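Local atomic coordinates of heterokaryon incompatibility protein s (Podospora anserina, PDB entry 2WVQ), a protein that mediates heterokaryon incompatibility, forming the [het-s] prion and interacting with het-S from incompatible cells to trigger a lethal reaction after vegetative cell fusion. Residues Ala188-Glu198 with Ala214-Ile223; Ser80-Ile91 with Val167-Phe178. The protein carries 2 engineered substitutions. All coordinates share one frame; numbering follows the deposited sequence.

Contact 1. Residues Ala188-Glu198 with Ala214-Ile223; sequences AEIEIEEVEDE and AMSDAAAQKI
Ala188 and Met215 bring their CA atoms within 5.5 Å, as do Glu189 and Ala218, and the chain leaving helix 181-191 then follows helix 213-224 until Glu198 meets Ile223. Here the last turn of helix 181-191 and the chain after it pack on helix 213-224, in the all-helical HeLo domain, the globular part of HET-s, illustrating how alanines permit a close approach. The methyl of Ala188 rests on the carbonyl of Ala214, while Ala218 offers its own CB to Ala188 O at 3.7 Å. One turn on, Ile192 fills the wider gap: its CG2 lies against Ala218 CB, and its CD1 reaches over the backbone to Ala219 N at 3.7 Å, with the CG of Met215 beside it. Met215 CE comes up to the OE1 end of the Glu191 carboxylate, whose oxygens are held by salt bridges to Arg58 and Arg140. Leu204 of helix 198-207 also packs on Ile192. Farther along, Glu198 CG touches Ile223 CG2 at 3.7 Å, the side chains crossing at about a right angle. Lys222 joins helix and loop. With CG opposite the backbone N (chi1 -168°) and the chain beyond extended, it carries its ammonium into the bend formed by residues 192-196. There its CE lies 3.3 Å from Val195 O, and Glu196, bent at chi2, returns a carboxylate to make a weak salt bridge from OE2. Lys222 NZ donates to Ile192 O at 3.1 Å, meeting the carbonyl at a C=O...N angle of 132° and tilted 17° from its plane.

Contact 2. Residues Ser80-Ile91 with Val167-Phe178; sequences SVQLAKSIVEEI and VARFVDELEKAF
Ile87 and Phe170 both turn their CG atoms (CG1 in the isoleucine) away from the carbonyl carbon, at chi1 -76° and -77°, which places Ile87 CG2 against the CB of Phe170, between helices 79-108 and 157-176. These run antiparallel, their short segments 9.7 Å apart at the axes, a buried pairing in the helical globular domain. Ile87 CD1 meets Leu174 CD1 at 3.6 Å, the two side chains lying alongside and pointing in opposite senses. Ile91 CG1 approaches Phe170 CD1 at 3.6 Å. The outer end of the ring meets Glu90, whose OE1 lies near the ring plane, 3.5 Å from Phe170 CZ; its OE2 is bound by Arg104 and Thr101 of the second subunit. At the other end, Ser80 OG donates to Ala177 O at 2.9 Å, in the carbonyl plane on a lone pair. The bond ties Ser80 to the backbone just beyond the helical turns of residues 167-176, and Phe178 folds back so that Ser80 CB sits over one face of its ring, a CH-pi contact 4.1 Å from the centroid. Helix 42-62 packs alongside, with Trp59 on Ala84 and Leu56 on Ile91 and Val171, while helix 18-28 covers Val88 through Leu21; the second subunit meets Leu83 and Glu90, placing the pair beside the dimer interface.

Overall arrangement
Both segments of contact 2 precede those of contact 1 in the chain, and the step from helix 157-176 to helix 181-191 links them. Their centres lie about 25 Å apart and their nearest atoms about 6 Å. Helix 42-62 borders both: its Arg58 and Ile51 reach contact 1, its Trp59, Leu56 and Arg55 contact 2. Contact 2 joins two long helices distant in sequence and, about 14 Å from the chain centre, borders the second subunit; contact 1 packs the end of helix 181-191 and the loop after it on helix 213-224, about 18 Å from the chain centre, untouched by that subunit. One domain thus combines a buried, dimer-facing pairing with a more peripheral, local one.

Contact 1. Residues Ala188-Glu198 with Ala214-Ile223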
loop_
_atom_site.group_PDB
_atom_site.type_symbol
_atom_site.label_atom_id
_atom_site.label_comp_id
_atom_site.label_asym_id
_atom_site.label_seq_id
_atom_site.Cartn_x
_atom_site.Cartn_y
_atom_site.Cartn_z
ATOM N N ALA A 188 -3.946 24.393 13.788
ATOM C CA ALA A 188 -4.535 23.376 14.669
ATOM C C ALA A 188 -5.119 24.039 15.921
ATOM O O ALA A 188 -6.069 23.532 16.512
ATOM C CB ALA A 188 -3.487 22.354 15.058
ATOM N N GLU A 189 -4.551 25.184 16.323
ATOM C CA GLU A 189 -5.054 25.933 17.483
ATOM C C GLU A 189 -6.400 26.569 17.122
ATOM O O GLU A 189 -7.363 26.483 17.892
ATOM C CB GLU A 189 -4.050 26.991 17.931
ATOM C CG GLU A 189 -2.856 26.429 18.717
ATOM C CD GLU A 189 -1.805 27.488 19.066
ATOM O OE1 GLU A 189 -2.019 28.706 18.798
ATOM O OE2 GLU A 189 -0.748 27.099 19.632
ATOM N N ILE A 190 -6.458 27.171 15.930
ATOM C CA ILE A 190 -7.694 27.727 15.368
ATOM C C ILE A 190 -8.802 26.657 15.147
ATOM O O ILE A 190 -9.990 26.935 15.353
ATOM C CB ILE A 190 -7.396 28.505 14.047
ATOM C CG1 ILE A 190 -6.501 29.721 14.323
ATOM C CG2 ILE A 190 -8.700 28.890 13.326
ATOM C CD1 ILE A 190 -5.851 30.331 13.077
ATOM N N GLU A 191 -8.417 25.447 14.735
ATOM C CA GLU A 191 -9.387 24.366 14.502
ATOM C C GLU A 191 -10.102 23.996 15.789
ATOM O O GLU A 191 -11.302 23.688 15.803
ATOM C CB GLU A 191 -8.691 23.121 13.960
ATOM C CG GLU A 191 -8.038 23.324 12.619
ATOM C CD GLU A 191 -7.235 22.124 12.181
ATOM O OE1 GLU A 191 -7.170 21.117 12.927
ATOM O OE2 GLU A 191 -6.677 22.195 11.079
ATOM N N ILE A 192 -9.334 24.069 16.871
ATOM C CA ILE A 192 -9.730 23.611 18.187
ATOM C C ILE A 192 -10.334 24.726 19.093
ATOM O O ILE A 192 -10.727 24.461 20.225
ATOM C CB ILE A 192 -8.503 22.880 18.841
ATOM C CG1 ILE A 192 -8.902 21.489 19.329
ATOM C CG2 ILE A 192 -7.787 23.751 19.902
ATOM C CD1 ILE A 192 -7.894 20.439 18.962
ATOM N N GLU A 193 -10.428 25.958 18.598
ATOM C CA GLU A 193 -10.964 27.037 19.435
ATOM C C GLU A 193 -12.475 27.003 19.686
ATOM O O GLU A 193 -12.952 27.565 20.671
ATOM C CB GLU A 193 -10.469 28.436 19.012
ATOM C CG GLU A 193 -10.743 28.871 17.584
ATOM C CD GLU A 193 -10.556 30.368 17.411
ATOM O OE1 GLU A 193 -9.504 30.797 16.891
ATOM O OE2 GLU A 193 -11.463 31.120 17.825
ATOM N N GLU A 194 -13.233 26.322 18.829
ATOM C CA GLU A 194 -14.687 26.263 19.015
ATOM C C GLU A 194 -15.120 25.131 19.952
ATOM O O GLU A 194 -16.247 25.117 20.469
ATOM C CB GLU A 194 -15.386 26.159 17.667
ATOM C CG GLU A 194 -16.813 26.630 17.674
ATOM C CD GLU A 194 -17.106 27.582 16.539
ATOM O OE1 GLU A 194 -16.253 27.709 15.631
ATOM O OE2 GLU A 194 -18.189 28.209 16.560
ATOM N N VAL A 195 -14.220 24.186 20.184
ATOM C CA VAL A 195 -14.539 23.040 21.026
ATOM C C VAL A 195 -14.148 23.338 22.480
ATOM O O VAL A 195 -12.967 23.395 22.831
ATOM C CB VAL A 195 -13.991 21.693 20.422
ATOM C CG1 VAL A 195 -12.509 21.749 20.158
ATOM C CG2 VAL A 195 -14.336 20.501 21.286
ATOM N N GLU A 196 -15.170 23.541 23.313
ATOM C CA GLU A 196 -14.965 24.079 24.659
ATOM C C GLU A 196 -14.902 23.024 25.757
ATOM O O GLU A 196 -14.263 23.238 26.810
ATOM C CB GLU A 196 -16.044 25.122 24.995
ATOM C CG GLU A 196 -16.035 26.365 24.095
ATOM C CD GLU A 196 -14.668 27.074 24.028
ATOM O OE1 GLU A 196 -14.537 28.045 23.236
ATOM O OE2 GLU A 196 -13.727 26.668 24.756
ATOM N N ASP A 197 -15.570 21.890 25.514
ATOM C CA ASP A 197 -15.769 20.896 26.579
ATOM C C ASP A 197 -14.605 19.906 26.654
ATOM O O ASP A 197 -14.149 19.374 25.623
ATOM C CB ASP A 197 -17.107 20.157 26.393
ATOM C CG ASP A 197 -17.272 19.565 24.981
ATOM O OD1 ASP A 197 -17.721 18.395 24.886
ATOM O OD2 ASP A 197 -16.968 20.258 23.980
ATOM N N GLU A 198 -14.130 19.676 27.882
ATOM C CA GLU A 198 -13.046 18.737 28.162
ATOM C C GLU A 198 -13.294 17.357 27.534
ATOM O O GLU A 198 -12.291 16.736 26.947
ATOM C CB GLU A 198 -12.850 18.601 29.670
ATOM C CG GLU A 198 -11.471 18.114 30.090
ATOM C CD GLU A 198 -11.366 16.591 30.112
ATOM O OE1 GLU A 198 -11.974 15.966 31.013
ATOM O OE2 GLU A 198 -10.673 16.015 29.216
ATOM N N ALA A 214 0.106 17.777 16.019
ATOM C CA ALA A 214 -0.337 19.173 16.115
ATOM C C ALA A 214 -1.727 19.306 16.778
ATOM O O ALA A 214 -1.900 20.107 17.714
ATOM C CB ALA A 214 -0.282 19.856 14.750
ATOM N N MET A 215 -2.680 18.482 16.336
ATOM C CA MET A 215 -4.028 18.408 16.947
ATOM C C MET A 215 -3.992 17.838 18.349
ATOM O O MET A 215 -4.676 18.311 19.254
ATOM C CB MET A 215 -4.978 17.576 16.076
ATOM C CG MET A 215 -6.409 17.470 16.629
ATOM S SD MET A 215 -7.611 16.569 15.628
ATOM C CE MET A 215 -7.446 17.238 13.967
ATOM N N SER A 216 -3.186 16.808 18.534
ATOM C CA SER A 216 -3.021 16.219 19.849
ATOM C C SER A 216 -2.511 17.251 20.862
ATOM O O SER A 216 -3.058 17.385 21.973
ATOM C CB SER A 216 -2.104 15.004 19.757
ATOM O OG SER A 216 -2.196 14.244 20.942
ATOM N N ASP A 217 -1.488 18.005 20.462
ATOM C CA ASP A 217 -0.882 19.034 21.335
ATOM C C ASP A 217 -1.799 20.224 21.599
ATOM O O ASP A 217 -1.808 20.772 22.706
ATOM C CB ASP A 217 0.444 19.527 20.756
ATOM C CG ASP A 217 1.508 18.438 20.705
ATOM O OD1 ASP A 217 1.314 17.363 21.311
ATOM O OD2 ASP A 217 2.543 18.656 20.037
ATOM N N ALA A 218 -2.558 20.614 20.578
ATOM C CA ALA A 218 -3.537 21.688 20.678
ATOM C C ALA A 218 -4.647 21.364 21.675
ATOM O O ALA A 218 -4.991 22.194 22.495
ATOM C CB ALA A 218 -4.108 22.021 19.296
ATOM N N ALA A 219 -5.219 20.157 21.567
ATOM C CA ALA A 219 -6.148 19.609 22.571
ATOM C C ALA A 219 -5.565 19.522 23.996
ATOM O O ALA A 219 -6.224 19.932 24.950
ATOM C CB ALA A 219 -6.655 18.242 22.124
ATOM N N ALA A 220 -4.344 18.995 24.127
ATOM C CA ALA A 220 -3.650 18.896 25.403
ATOM C C ALA A 220 -3.445 20.272 26.036
ATOM O O ALA A 220 -3.700 20.452 27.240
ATOM C CB ALA A 220 -2.317 18.167 25.242
ATOM N N GLN A 221 -3.003 21.240 25.230
ATOM C CA GLN A 221 -2.788 22.611 25.701
ATOM C C GLN A 221 -4.097 23.225 26.202
ATOM O O GLN A 221 -4.088 24.020 27.138
ATOM C CB GLN A 221 -2.189 23.493 24.585
ATOM C CG GLN A 221 -0.641 23.493 24.466
ATOM C CD GLN A 221 -0.134 23.828 23.024
ATOM O OE1 GLN A 221 -0.899 23.837 22.030
ATOM N NE2 GLN A 221 1.169 24.084 22.922
ATOM N N LYS A 222 -5.217 22.852 25.583
ATOM C CA LYS A 222 -6.510 23.440 25.930
ATOM C C LYS A 222 -7.134 22.837 27.192
ATOM O O LYS A 222 -7.708 23.561 28.018
ATOM C CB LYS A 222 -7.480 23.384 24.747
ATOM C CG LYS A 222 -8.715 24.237 24.949
ATOM C CD LYS A 222 -9.429 24.532 23.598
ATOM C CE LYS A 222 -10.671 25.417 23.970
ATOM N NZ LYS A 222 -11.118 26.243 22.785
ATOM N N ILE A 223 -7.023 21.520 27.351
ATOM C CA ILE A 223 -7.594 20.849 28.533
ATOM C C ILE A 223 -6.795 21.097 29.807
ATOM O O ILE A 223 -7.349 21.032 30.905
ATOM C CB ILE A 223 -7.875 19.323 28.309
ATOM C CG1 ILE A 223 -6.696 18.613 27.618
ATOM C CG2 ILE A 223 -9.130 19.148 27.473
ATOM C CD1 ILE A 223 -7.013 17.210 27.075
#

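Contact 2. Residues Ser80-Ile91 with Val167-Phe178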
loop_
_atom_site.group_PDB
_atom_site.type_symbol
_atom_site.label_atom_id
_atom_site.label_comp_id
_atom_site.label_asym_id
_atom_site.label_seq_id
_atom_site.Cartn_x
_atom_site.Cartn_y
_atom_site.Cartn_z
ATOM N N SER A 80 11.031 20.474 -3.827
ATOM C CA SER A 80 9.968 20.300 -2.848
ATOM C C SER A 80 8.583 20.074 -3.477
ATOM O O SER A 80 7.774 19.303 -2.958
ATOM C CB SER A 80 9.959 21.436 -1.820
ATOM O OG SER A 80 11.189 21.451 -1.089
ATOM N N VAL A 81 8.338 20.714 -4.611
ATOM C CA VAL A 81 7.038 20.645 -5.280
ATOM C C VAL A 81 6.954 19.329 -6.086
ATOM O O VAL A 81 5.890 18.724 -6.140
ATOM C CB VAL A 81 6.724 21.939 -6.150
ATOM C CG1 VAL A 81 5.357 21.857 -6.854
ATOM C CG2 VAL A 81 6.756 23.207 -5.282
ATOM N N GLN A 82 8.066 18.914 -6.697
ATOM C CA GLN A 82 8.198 17.560 -7.322
ATOM C C GLN A 82 7.952 16.446 -6.307
ATOM O O GLN A 82 7.346 15.416 -6.630
ATOM C CB GLN A 82 9.586 17.374 -7.957
ATOM C CG GLN A 82 9.888 18.291 -9.142
ATOM C CD GLN A 82 11.257 18.055 -9.767
ATOM O OE1 GLN A 82 11.496 18.457 -10.899
ATOM N NE2 GLN A 82 12.162 17.402 -9.038
ATOM N N LEU A 83 8.443 16.659 -5.086
ATOM C CA LEU A 83 8.272 15.744 -3.975
ATOM C C LEU A 83 6.825 15.654 -3.537
ATOM O O LEU A 83 6.310 14.525 -3.368
ATOM C CB LEU A 83 9.191 16.129 -2.806
ATOM C CG LEU A 83 10.641 15.680 -2.665
ATOM C CD1 LEU A 83 11.525 15.988 -3.853
ATOM C CD2 LEU A 83 11.283 16.283 -1.429
ATOM N N ALA A 84 6.148 16.819 -3.395
ATOM C CA ALA A 84 4.722 16.849 -3.066
ATOM C C ALA A 84 3.833 16.185 -4.123
ATOM O O ALA A 84 2.856 15.547 -3.782
ATOM C CB ALA A 84 4.213 18.288 -2.795
ATOM N N LYS A 85 4.167 16.376 -5.389
ATOM C CA LYS A 85 3.422 15.761 -6.489
ATOM C C LYS A 85 3.487 14.216 -6.436
ATOM O O LYS A 85 2.480 13.537 -6.585
ATOM C CB LYS A 85 3.997 16.256 -7.818
ATOM C CG LYS A 85 3.193 15.788 -9.015
ATOM C CD LYS A 85 3.671 16.422 -10.289
ATOM C CE LYS A 85 2.687 16.097 -11.424
ATOM N NZ LYS A 85 3.240 14.979 -12.240
ATOM N N SER A 86 4.687 13.675 -6.248
ATOM C CA SER A 86 4.849 12.244 -6.031
ATOM C C SER A 86 4.065 11.745 -4.822
ATOM O O SER A 86 3.412 10.716 -4.915
ATOM C CB SER A 86 6.317 11.905 -5.887
ATOM O OG SER A 86 6.491 10.514 -5.916
ATOM N N ILE A 87 4.094 12.481 -3.709
ATOM C CA ILE A 87 3.455 12.027 -2.458
ATOM C C ILE A 87 1.943 11.952 -2.621
ATOM O O ILE A 87 1.274 10.998 -2.203
ATOM C CB ILE A 87 3.808 12.933 -1.254
ATOM C CG1 ILE A 87 5.221 12.651 -0.761
ATOM C CG2 ILE A 87 2.823 12.670 -0.113
ATOM C CD1 ILE A 87 5.920 13.832 -0.096
ATOM N N VAL A 88 1.409 12.989 -3.238
ATOM C CA VAL A 88 -0.004 13.111 -3.505
ATOM C C VAL A 88 -0.478 12.011 -4.544
ATOM O O VAL A 88 -1.535 11.410 -4.373
ATOM C CB VAL A 88 -0.179 14.635 -3.846
ATOM C CG1 VAL A 88 -0.476 14.971 -5.306
ATOM C CG2 VAL A 88 -0.835 15.422 -2.669
ATOM N N GLU A 89 0.341 11.721 -5.564
ATOM C CA GLU A 89 0.041 10.622 -6.496
ATOM C C GLU A 89 0.026 9.285 -5.716
ATOM O O GLU A 89 -0.897 8.493 -5.883
ATOM C CB GLU A 89 1.036 10.558 -7.662
ATOM C CG GLU A 89 0.833 11.605 -8.716
ATOM C CD GLU A 89 2.027 11.789 -9.630
ATOM O OE1 GLU A 89 1.846 12.440 -10.674
ATOM O OE2 GLU A 89 3.136 11.310 -9.310
ATOM N N GLU A 90 1.020 9.063 -4.846
ATOM C CA GLU A 90 1.046 7.868 -3.989
ATOM C C GLU A 90 -0.139 7.761 -2.974
ATOM O O GLU A 90 -0.643 6.652 -2.735
ATOM C CB GLU A 90 2.414 7.695 -3.328
ATOM C CG GLU A 90 2.849 6.189 -3.345
ATOM C CD GLU A 90 4.165 5.922 -2.681
ATOM O OE1 GLU A 90 4.259 4.916 -1.942
ATOM O OE2 GLU A 90 5.121 6.710 -2.896
ATOM N N ILE A 91 -0.627 8.882 -2.421
ATOM C CA ILE A 91 -1.877 8.831 -1.595
ATOM C C ILE A 91 -3.066 8.346 -2.453
ATOM O O ILE A 91 -3.869 7.512 -1.999
ATOM C CB ILE A 91 -2.215 10.206 -0.845
ATOM C CG1 ILE A 91 -1.154 10.515 0.195
ATOM C CG2 ILE A 91 -3.603 10.152 -0.144
ATOM C CD1 ILE A 91 -1.108 11.990 0.673
ATOM N N VAL A 167 -1.289 7.540 5.449
ATOM C CA VAL A 167 -1.598 8.989 5.243
ATOM C C VAL A 167 -0.804 9.865 6.214
ATOM O O VAL A 167 -0.272 10.887 5.790
ATOM C CB VAL A 167 -3.134 9.343 5.153
ATOM C CG1 VAL A 167 -3.394 10.883 5.130
ATOM C CG2 VAL A 167 -3.783 8.720 3.867
ATOM N N ALA A 168 -0.678 9.443 7.473
ATOM C CA ALA A 168 0.090 10.160 8.502
ATOM C C ALA A 168 1.550 10.274 8.100
ATOM O O ALA A 168 2.132 11.362 8.170
ATOM C CB ALA A 168 -0.039 9.480 9.897
ATOM N N ARG A 169 2.127 9.158 7.645
ATOM C CA ARG A 169 3.496 9.142 7.140
ATOM C C ARG A 169 3.685 10.001 5.885
ATOM O O ARG A 169 4.688 10.692 5.752
ATOM C CB ARG A 169 4.030 7.705 6.919
ATOM C CG ARG A 169 4.059 6.808 8.181
ATOM C CD ARG A 169 4.260 7.595 9.479
ATOM N NE ARG A 169 3.313 7.133 10.497
ATOM C CZ ARG A 169 2.800 7.875 11.479
ATOM N NH1 ARG A 169 3.115 9.162 11.603
ATOM N NH2 ARG A 169 1.947 7.315 12.341
ATOM N N PHE A 170 2.713 9.991 4.984
ATOM C CA PHE A 170 2.804 10.817 3.799
ATOM C C PHE A 170 2.739 12.322 4.133
ATOM O O PHE A 170 3.429 13.101 3.491
ATOM C CB PHE A 170 1.751 10.442 2.756
ATOM C CG PHE A 170 2.059 9.175 1.971
ATOM C CD1 PHE A 170 1.062 8.203 1.773
ATOM C CD2 PHE A 170 3.310 8.951 1.402
ATOM C CE1 PHE A 170 1.317 7.053 1.019
ATOM C CE2 PHE A 170 3.566 7.798 0.662
ATOM C CZ PHE A 170 2.567 6.845 0.474
ATOM N N VAL A 171 1.920 12.707 5.121
ATOM C CA VAL A 171 1.787 14.104 5.548
ATOM C C VAL A 171 3.036 14.518 6.351
ATOM O O VAL A 171 3.423 15.691 6.300
ATOM C CB VAL A 171 0.406 14.438 6.251
ATOM C CG1 VAL A 171 0.318 15.919 6.666
ATOM C CG2 VAL A 171 -0.777 14.133 5.357
ATOM N N ASP A 172 3.690 13.566 7.038
ATOM C CA ASP A 172 5.037 13.786 7.614
ATOM C C ASP A 172 6.022 14.208 6.525
ATOM O O ASP A 172 6.759 15.190 6.699
ATOM C CB ASP A 172 5.618 12.536 8.303
ATOM C CG ASP A 172 4.908 12.169 9.607
ATOM O OD1 ASP A 172 5.161 11.053 10.132
ATOM O OD2 ASP A 172 4.097 12.980 10.103
ATOM N N GLU A 173 6.055 13.447 5.428
ATOM C CA GLU A 173 6.914 13.728 4.267
ATOM C C GLU A 173 6.625 15.109 3.636
ATOM O O GLU A 173 7.561 15.867 3.323
ATOM C CB GLU A 173 6.756 12.626 3.213
ATOM C CG GLU A 173 7.787 11.507 3.272
ATOM C CD GLU A 173 7.772 10.627 2.014
ATOM O OE1 GLU A 173 8.736 10.690 1.208
ATOM O OE2 GLU A 173 6.791 9.862 1.830
ATOM N N LEU A 174 5.340 15.419 3.469
ATOM C CA LEU A 174 4.837 16.705 2.932
ATOM C C LEU A 174 5.220 17.897 3.787
ATOM O O LEU A 174 5.620 18.949 3.262
ATOM C CB LEU A 174 3.313 16.664 2.829
ATOM C CG LEU A 174 2.487 16.611 1.548
ATOM C CD1 LEU A 174 3.253 16.246 0.292
ATOM C CD2 LEU A 174 1.231 15.764 1.714
ATOM N N GLU A 175 5.054 17.748 5.098
ATOM C CA GLU A 175 5.432 18.783 6.057
ATOM C C GLU A 175 6.956 18.990 6.140
ATOM O O GLU A 175 7.413 20.083 6.436
ATOM C CB GLU A 175 4.838 18.487 7.444
ATOM C CG GLU A 175 3.328 18.726 7.574
ATOM C CD GLU A 175 2.757 18.158 8.881
ATOM O OE1 GLU A 175 1.521 17.991 9.009
ATOM O OE2 GLU A 175 3.556 17.863 9.786
ATOM N N LYS A 176 7.732 17.931 5.887
ATOM C CA LYS A 176 9.196 17.992 5.870
ATOM C C LYS A 176 9.723 18.832 4.685
ATOM O O LYS A 176 10.764 19.478 4.795
ATOM C CB LYS A 176 9.794 16.564 5.825
ATOM C CG LYS A 176 11.111 16.339 6.598
ATOM C CD LYS A 176 12.361 16.699 5.751
ATOM C CE LYS A 176 13.630 16.815 6.580
ATOM N NZ LYS A 176 14.017 15.518 7.233
ATOM N N ALA A 177 9.017 18.807 3.554
ATOM C CA ALA A 177 9.506 19.459 2.336
ATOM C C ALA A 177 9.225 20.975 2.270
ATOM O O ALA A 177 9.660 21.651 1.334
ATOM C CB ALA A 177 8.956 18.745 1.095
ATOM N N PHE A 178 8.491 21.495 3.257
ATOM C CA PHE A 178 8.076 22.903 3.272
ATOM C C PHE A 178 8.253 23.542 4.659
ATOM O O PHE A 178 8.100 22.854 5.676
ATOM C CB PHE A 178 6.636 23.039 2.736
ATOM C CG PHE A 178 6.492 22.609 1.299
ATOM C CD1 PHE A 178 6.286 21.264 0.962
ATOM C CD2 PHE A 178 6.581 23.542 0.269
ATOM C CE1 PHE A 178 6.182 20.887 -0.382
ATOM C CE2 PHE A 178 6.460 23.164 -1.052
ATOM C CZ PHE A 178 6.271 21.827 -1.376
#